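Local coordinates for protein tapirin (PDB 6N2C) that binds cellulose and probably helps an extremely thermophilic bacterium adhere to it, through a zinc-containing beta-helix domain, at residues P558-D561 with Y562-K566; V516-K519 with S520-V524; N425-S428 with G429-N432. All coordinates share one frame; numbering follows the deposited sequence.

How the contacts relate
Contacts 1 and 2 lie on the same side of the chain's centre and touch: I517, on the strand before the corner of contact 2, packs against L559 and L563 of the helix in contact 1. Contact 3 sits on the opposite side, its centre about 68 Å from that of contact 2. All three are local. Contact 2, a corner between two strands of the beta-helix, has no exposed residue among those that touch and is the most interior, apolar inside and hydroxyl-lined outside. Contacts 1 and 3 have three exposed residues each: contact 1 joins successive turns of one helix by backbone bonds, with leucines on the inner face; contact 3 is an irregular loop turn, with a weak bond and a water.

Contact 1 (P558-D561 with Y562-K566); sequences PLID and YLLSK
With CG1 placed anti to its carbonyl carbon (chi1 -67°), I560 has its CG2 branch anti to the backbone N, and L564, also with its CG anti to the carbonyl carbon (chi1 -74°), sets CD1 3.8 Å from I560 CG2. The two side chains run alongside in the same sense, one turn apart on helix 557-565. L559 and L563 meet more loosely, L559 CG standing 4.3 Å from L563 CD1; both also pack on V487, and L559 reaches F515 and I517, which puts this face of the helix against strands 483-488 and 513-518. Four i to i+4 bonds run along the helix, from the N atoms of Y562, L563, L564 and S565 to the O atoms of P558, L559, I560 and D561, N to O 2.9 to 3.0 Å. At the C-terminal end Y562 O accepts twice, from K566 N and from S565 OG at 2.8 Å. K566 CG lies 3.7 Å above the plane of the Y562 ring, displaced toward its rim, and the ring's OH is bonded to E473. L559 and L563 thus give the helix its apolar inner face, while the serine hydroxyl spends its proton on a carbonyl near the helix end.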
loop_
_atom_site.group_PDB
_atom_site.type_symbol
_atom_site.label_atom_id
_atom_site.label_comp_id
_atom_site.label_asym_id
_atom_site.label_seq_id
_atom_site.Cartn_x
_atom_site.Cartn_y
_atom_site.Cartn_z
ATOM N N PRO A 558 11.329 13.131 -29.362
ATOM C CA PRO A 558 10.421 13.728 -30.362
ATOM C C PRO A 558 8.945 13.435 -30.008
ATOM O O PRO A 558 8.051 14.270 -30.258
ATOM C CB PRO A 558 10.751 13.034 -31.651
ATOM C CG PRO A 558 12.037 12.304 -31.403
ATOM C CD PRO A 558 12.341 12.243 -29.990
ATOM N N LEU A 559 8.745 12.332 -29.303
ATOM C CA LEU A 559 7.342 12.014 -28.856
ATOM C C LEU A 559 6.990 12.911 -27.694
ATOM O O LEU A 559 5.883 13.439 -27.669
ATOM C CB LEU A 559 7.184 10.508 -28.571
ATOM C CG LEU A 559 5.829 10.018 -27.992
ATOM C CD1 LEU A 559 4.806 10.253 -29.120
ATOM C CD2 LEU A 559 5.964 8.550 -27.659
ATOM N N ILE A 560 7.861 13.123 -26.698
ATOM C CA ILE A 560 7.617 13.989 -25.610
ATOM C C ILE A 560 7.353 15.431 -26.132
ATOM O O ILE A 560 6.397 16.130 -25.755
ATOM C CB ILE A 560 8.784 14.024 -24.650
ATOM C CG1 ILE A 560 8.960 12.655 -23.939
ATOM C CG2 ILE A 560 8.694 15.147 -23.637
ATOM C CD1 ILE A 560 10.170 12.534 -23.139
ATOM N N ASP A 561 8.209 15.867 -27.059
ATOM C CA ASP A 561 8.050 17.213 -27.614
ATOM C C ASP A 561 6.656 17.366 -28.282
ATOM O O ASP A 561 6.007 18.400 -28.110
ATOM C CB ASP A 561 9.096 17.494 -28.689
ATOM C CG ASP A 561 10.517 17.598 -28.104
ATOM O OD1 ASP A 561 10.743 17.678 -26.891
ATOM O OD2 ASP A 561 11.346 17.604 -28.968
ATOM N N TYR A 562 6.225 16.364 -29.017
ATOM C CA TYR A 562 4.898 16.374 -29.612
ATOM C C TYR A 562 3.797 16.455 -28.571
ATOM O O TYR A 562 2.876 17.360 -28.627
ATOM C CB TYR A 562 4.641 15.179 -30.492
ATOM C CG TYR A 562 3.284 15.117 -31.113
ATOM C CD1 TYR A 562 2.962 15.888 -32.243
ATOM C CD2 TYR A 562 2.240 14.409 -30.512
ATOM C CE1 TYR A 562 1.693 15.842 -32.787
ATOM C CE2 TYR A 562 0.950 14.418 -30.999
ATOM C CZ TYR A 562 0.687 15.080 -32.171
ATOM O OH TYR A 562 -0.555 15.093 -32.664
ATOM N N LEU A 563 3.883 15.602 -27.570
ATOM C CA LEU A 563 2.869 15.623 -26.542
ATOM C C LEU A 563 2.800 16.948 -25.783
ATOM O O LEU A 563 1.695 17.414 -25.418
ATOM C CB LEU A 563 3.053 14.526 -25.518
ATOM C CG LEU A 563 2.941 13.112 -26.109
ATOM C CD1 LEU A 563 3.393 12.035 -25.101
ATOM C CD2 LEU A 563 1.573 12.741 -26.624
ATOM N N LEU A 564 3.928 17.571 -25.556
ATOM C CA LEU A 564 3.973 18.811 -24.901
ATOM C C LEU A 564 3.362 19.914 -25.825
ATOM O O LEU A 564 2.645 20.787 -25.292
ATOM C CB LEU A 564 5.438 19.234 -24.586
ATOM C CG LEU A 564 6.136 18.479 -23.449
ATOM C CD1 LEU A 564 7.637 18.797 -23.319
ATOM C CD2 LEU A 564 5.534 18.849 -22.130
ATOM N N SER A 565 3.656 19.858 -27.113
ATOM C CA SER A 565 3.175 20.878 -28.044
ATOM C C SER A 565 1.666 20.895 -28.128
ATOM O O SER A 565 1.065 21.971 -28.287
ATOM C CB SER A 565 3.763 20.724 -29.425
ATOM O OG SER A 565 3.223 19.631 -30.173
ATOM N N LYS A 566 1.065 19.728 -27.932
ATOM C CA LYS A 566 -0.364 19.575 -27.942
ATOM C C LYS A 566 -0.999 19.661 -26.585
ATOM O O LYS A 566 -2.237 19.554 -26.475
ATOM C CB LYS A 566 -0.753 18.296 -28.624
ATOM C CG LYS A 566 -0.260 18.044 -30.034
ATOM C CD LYS A 566 -0.455 19.245 -30.987
ATOM C CE LYS A 566 -0.252 18.833 -32.416
ATOM N NZ LYS A 566 -0.022 20.041 -33.246
#

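Contact 2 (V516-K519 with S520-V524); sequences VITK and SGINV. With EDO (1,2-ethanediol), chain D.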
loop_
_atom_site.group_PDB
_atom_site.type_symbol
_atom_site.label_atom_id
_atom_site.label_comp_id
_atom_site.label_asym_id
_atom_site.label_seq_id
_atom_site.Cartn_x
_atom_site.Cartn_y
_atom_site.Cartn_z
ATOM N N VAL A 516 2.629 3.871 -26.544
ATOM C CA VAL A 516 1.203 4.075 -26.850
ATOM C C VAL A 516 0.573 5.074 -25.928
ATOM O O VAL A 516 0.648 4.944 -24.701
ATOM C CB VAL A 516 0.446 2.740 -26.856
ATOM C CG1 VAL A 516 -0.997 2.986 -27.252
ATOM C CG2 VAL A 516 1.045 1.770 -27.799
ATOM N N ILE A 517 -0.045 6.127 -26.496
ATOM C CA ILE A 517 -0.758 7.109 -25.737
ATOM C C ILE A 517 -2.130 7.259 -26.385
ATOM O O ILE A 517 -2.170 7.727 -27.555
ATOM C CB ILE A 517 -0.059 8.452 -25.696
ATOM C CG1 ILE A 517 1.379 8.333 -25.109
ATOM C CG2 ILE A 517 -0.881 9.419 -24.802
ATOM C CD1 ILE A 517 2.422 8.055 -26.192
ATOM N N THR A 518 -3.206 6.922 -25.684
ATOM C CA THR A 518 -4.489 6.770 -26.428
ATOM C C THR A 518 -5.688 7.134 -25.633
ATOM O O THR A 518 -5.664 7.086 -24.395
ATOM C CB THR A 518 -4.674 5.361 -26.923
ATOM O OG1 THR A 518 -5.930 5.268 -27.661
ATOM C CG2 THR A 518 -4.713 4.325 -25.826
ATOM N N LYS A 519 -6.678 7.751 -26.316
ATOM C CA LYS A 519 -7.964 8.026 -25.673
ATOM C C LYS A 519 -8.816 6.788 -25.508
ATOM O O LYS A 519 -9.789 6.801 -24.759
ATOM C CB LYS A 519 -8.770 8.995 -26.497
ATOM C CG LYS A 519 -8.281 10.377 -26.513
ATOM C CD LYS A 519 -9.406 11.472 -26.741
ATOM C CE LYS A 519 -9.954 11.434 -28.134
ATOM N NZ LYS A 519 -10.609 12.743 -28.539
ATOM N N SER A 520 -8.515 5.713 -26.191
ATOM C CA SER A 520 -9.155 4.401 -26.028
ATOM C C SER A 520 -8.569 3.695 -24.804
ATOM O O SER A 520 -7.715 4.261 -24.099
ATOM C CB SER A 520 -8.992 3.499 -27.306
ATOM O OG SER A 520 -7.641 3.057 -27.541
ATOM N N GLY A 521 -9.025 2.472 -24.578
ATOM C CA GLY A 521 -8.234 1.546 -23.778
ATOM C C GLY A 521 -7.141 0.898 -24.602
ATOM O O GLY A 521 -6.985 1.223 -25.772
ATOM N N ILE A 522 -6.389 0.054 -23.978
ATOM C CA ILE A 522 -5.335 -0.752 -24.575
ATOM C C ILE A 522 -5.506 -2.170 -24.184
ATOM O O ILE A 522 -5.395 -2.497 -23.028
ATOM C CB ILE A 522 -3.892 -0.310 -24.216
ATOM C CG1 ILE A 522 -3.632 1.117 -24.658
ATOM C CG2 ILE A 522 -2.895 -1.232 -24.878
ATOM C CD1 ILE A 522 -2.383 1.794 -24.098
ATOM N N ASN A 523 -5.789 -3.050 -25.172
ATOM C CA ASN A 523 -5.812 -4.479 -24.907
ATOM C C ASN A 523 -4.616 -5.062 -25.498
ATOM O O ASN A 523 -4.488 -5.087 -26.738
ATOM C CB ASN A 523 -7.075 -5.076 -25.575
ATOM C CG ASN A 523 -8.348 -4.511 -25.000
ATOM O OD1 ASN A 523 -8.428 -4.238 -23.773
ATOM N ND2 ASN A 523 -9.360 -4.263 -25.879
ATOM N N VAL A 524 -3.720 -5.536 -24.665
ATOM C CA VAL A 524 -2.447 -6.058 -25.106
ATOM C C VAL A 524 -2.614 -7.510 -25.579
ATOM O O VAL A 524 -3.164 -8.365 -24.868
ATOM C CB VAL A 524 -1.415 -6.022 -24.035
ATOM C CG1 VAL A 524 -0.050 -6.456 -24.575
ATOM C CG2 VAL A 524 -1.275 -4.597 -23.480
HETATM C C1 EDO D . -8.230 -1.639 -27.364
HETATM O O1 EDO D . -6.921 -2.050 -27.673
HETATM C C2 EDO D . -8.621 -0.406 -28.193
HETATM O O2 EDO D . -8.547 -0.620 -29.616
#
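V516 and I522 run alongside in opposite senses, and V516 CG1 comes within 3.6 Å of I522 CD1. One carbon nearer the backbone, I522 CG1 meets T518 CG2, also at 3.6 Å, the two side chains lying at a slant to each other. V516 and T518 alternate with I517 along their strand, so both turn their side chains to one face, where I522 fits against them; in T518, OG1 anti to the backbone N (chi1 -179°) puts CG2 between that N and the carbonyl carbon, on the I522 side. This is the tight part, buried and closed further by A537, L541 and F500.

The outer part is polar and less buried. S520 OG lies 2.8 Å from T518 OG1, a hydrogen bond whose proton is not settled, since T518 OG1 also has a weak bond to S488 O. The serine's own proton goes to G521 O, OG to O 2.6 Å, in the carbonyl plane on a lone pair. With an alanine here in place of S520, T518 OG1 and G521 O would probably each lose a partner at the bend. The looser fringe holds an ethanediol, probably from the crystallisation liquor, whose O1 accepts from N523 N at 2.9 Å with an N-H...O angle of 162°, and K519, which turns its first side-chain bond away from the corner and has its NZ bonded to I471 O.

Strand 513-518 pairs with 534-537 and 483-488, whereas 522-524 belongs with the strands of another face beside 541-543. The T518-S520 hydroxyl pair is a feature of this corner; a short corner that carries the chain from one parallel face to the next around an apolar interior is typical of a coil of a parallel beta-helix.

Contact 3 (N425-S428 with G429-N432); sequences NIPS and GIRN
I426 lays its CG2 methyl against I430, CG2 to CG1 3.8 Å, and the two side chains cross at about a right angle. The same isoleucine extends its far methyl across the arginine chain: I426 CD1 stands 4.0 Å from R431 CD, again at about a right angle. I430 reaches I426 because its CG1 sits between its own backbone N and carbonyl carbon (chi1 58°), which also brings CG1 to 4.3 Å from P427 CD. The backbone is held by a bond from I430 N to P427 O at 3.1 Å. This i to i+3 bond closes a beta turn over P427-I430, and the phi/psi pairs of S428 (-60/-33°) and G429 (-71/-12°) fit type I; the turn lies in the loop that leads from strand 416-419 to strand 434-436 at the end of the beta-helix. One residue on, R431 N makes a weak bond to S428 O at 3.4 Å. That carbonyl also receives a proton from a water whose oxygen is 2.8 Å from S428 O, and the water accepts from N432 N, bridging S428 O to the amide of N432, two residues past the turn. Outside the turn, P427 packs on L405 and R431 on I422.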
loop_
_atom_site.group_PDB
_atom_site.type_symbol
_atom_site.label_atom_id
_atom_site.label_comp_id
_atom_site.label_asym_id
_atom_site.label_seq_id
_atom_site.Cartn_x
_atom_site.Cartn_y
_atom_site.Cartn_z
ATOM N N ASN A 425 -12.785 -6.627 41.459
ATOM C CA ASN A 425 -12.658 -8.086 41.287
ATOM C C ASN A 425 -11.370 -8.499 40.462
ATOM O O ASN A 425 -11.385 -9.489 39.722
ATOM C CB ASN A 425 -13.882 -8.649 40.606
ATOM C CG ASN A 425 -15.174 -8.372 41.377
ATOM O OD1 ASN A 425 -15.163 -8.297 42.589
ATOM N ND2 ASN A 425 -16.238 -8.101 40.636
ATOM N N ILE A 426 -10.312 -7.729 40.613
ATOM C CA ILE A 426 -8.993 -8.077 39.968
ATOM C C ILE A 426 -8.431 -9.321 40.720
ATOM O O ILE A 426 -8.466 -9.351 41.935
ATOM C CB ILE A 426 -8.012 -6.975 40.090
ATOM C CG1 ILE A 426 -8.533 -5.744 39.287
ATOM C CG2 ILE A 426 -6.654 -7.410 39.502
ATOM C CD1 ILE A 426 -7.815 -4.439 39.594
ATOM N N PRO A 427 -7.878 -10.315 39.981
ATOM C CA PRO A 427 -7.243 -11.420 40.696
ATOM C C PRO A 427 -6.103 -10.979 41.591
ATOM O O PRO A 427 -5.306 -10.152 41.213
ATOM C CB PRO A 427 -6.659 -12.306 39.564
ATOM C CG PRO A 427 -7.492 -12.021 38.385
ATOM C CD PRO A 427 -7.934 -10.555 38.529
ATOM N N SER A 428 -5.994 -11.584 42.780
ATOM C CA SER A 428 -5.075 -11.056 43.755
ATOM C C SER A 428 -3.632 -11.039 43.267
ATOM O O SER A 428 -2.852 -10.192 43.716
ATOM C CB SER A 428 -5.179 -11.857 45.080
ATOM O OG SER A 428 -4.879 -13.233 44.819
ATOM N N GLY A 429 -3.247 -11.989 42.458
ATOM C CA GLY A 429 -1.853 -12.075 41.973
ATOM C C GLY A 429 -1.408 -11.004 40.966
ATOM O O GLY A 429 -0.223 -10.835 40.739
ATOM N N ILE A 430 -2.356 -10.245 40.427
ATOM C CA ILE A 430 -1.993 -9.037 39.601
ATOM C C ILE A 430 -2.505 -7.733 40.132
ATOM O O ILE A 430 -2.281 -6.687 39.532
ATOM C CB ILE A 430 -2.372 -9.182 38.131
ATOM C CG1 ILE A 430 -3.863 -9.445 37.964
ATOM C CG2 ILE A 430 -1.514 -10.274 37.520
ATOM C CD1 ILE A 430 -4.304 -9.257 36.550
ATOM N N ARG A 431 -3.089 -7.746 41.335
ATOM C CA ARG A 431 -3.643 -6.527 41.879
ATOM C C ARG A 431 -2.597 -5.476 42.038
ATOM O O ARG A 431 -2.866 -4.275 41.797
ATOM C CB ARG A 431 -4.435 -6.808 43.183
ATOM C CG ARG A 431 -4.899 -5.544 43.884
ATOM C CD ARG A 431 -6.018 -4.809 43.136
ATOM N NE ARG A 431 -6.334 -3.536 43.790
ATOM C CZ ARG A 431 -5.553 -2.428 43.788
ATOM N NH1 ARG A 431 -4.352 -2.347 43.151
ATOM N NH2 ARG A 431 -5.965 -1.356 44.479
ATOM N N ASN A 432 -1.389 -5.943 42.369
ATOM C CA ASN A 432 -0.210 -5.102 42.599
ATOM C C ASN A 432 0.107 -4.158 41.448
ATOM O O ASN A 432 0.574 -3.052 41.673
ATOM C CB ASN A 432 1.075 -5.917 42.949
ATOM C CG ASN A 432 1.655 -6.733 41.788
ATOM O OD1 ASN A 432 0.983 -7.580 41.172
ATOM N ND2 ASN A 432 2.962 -6.537 41.528
HETATM O O HOH W 1 -0.646 -8.496 43.334
#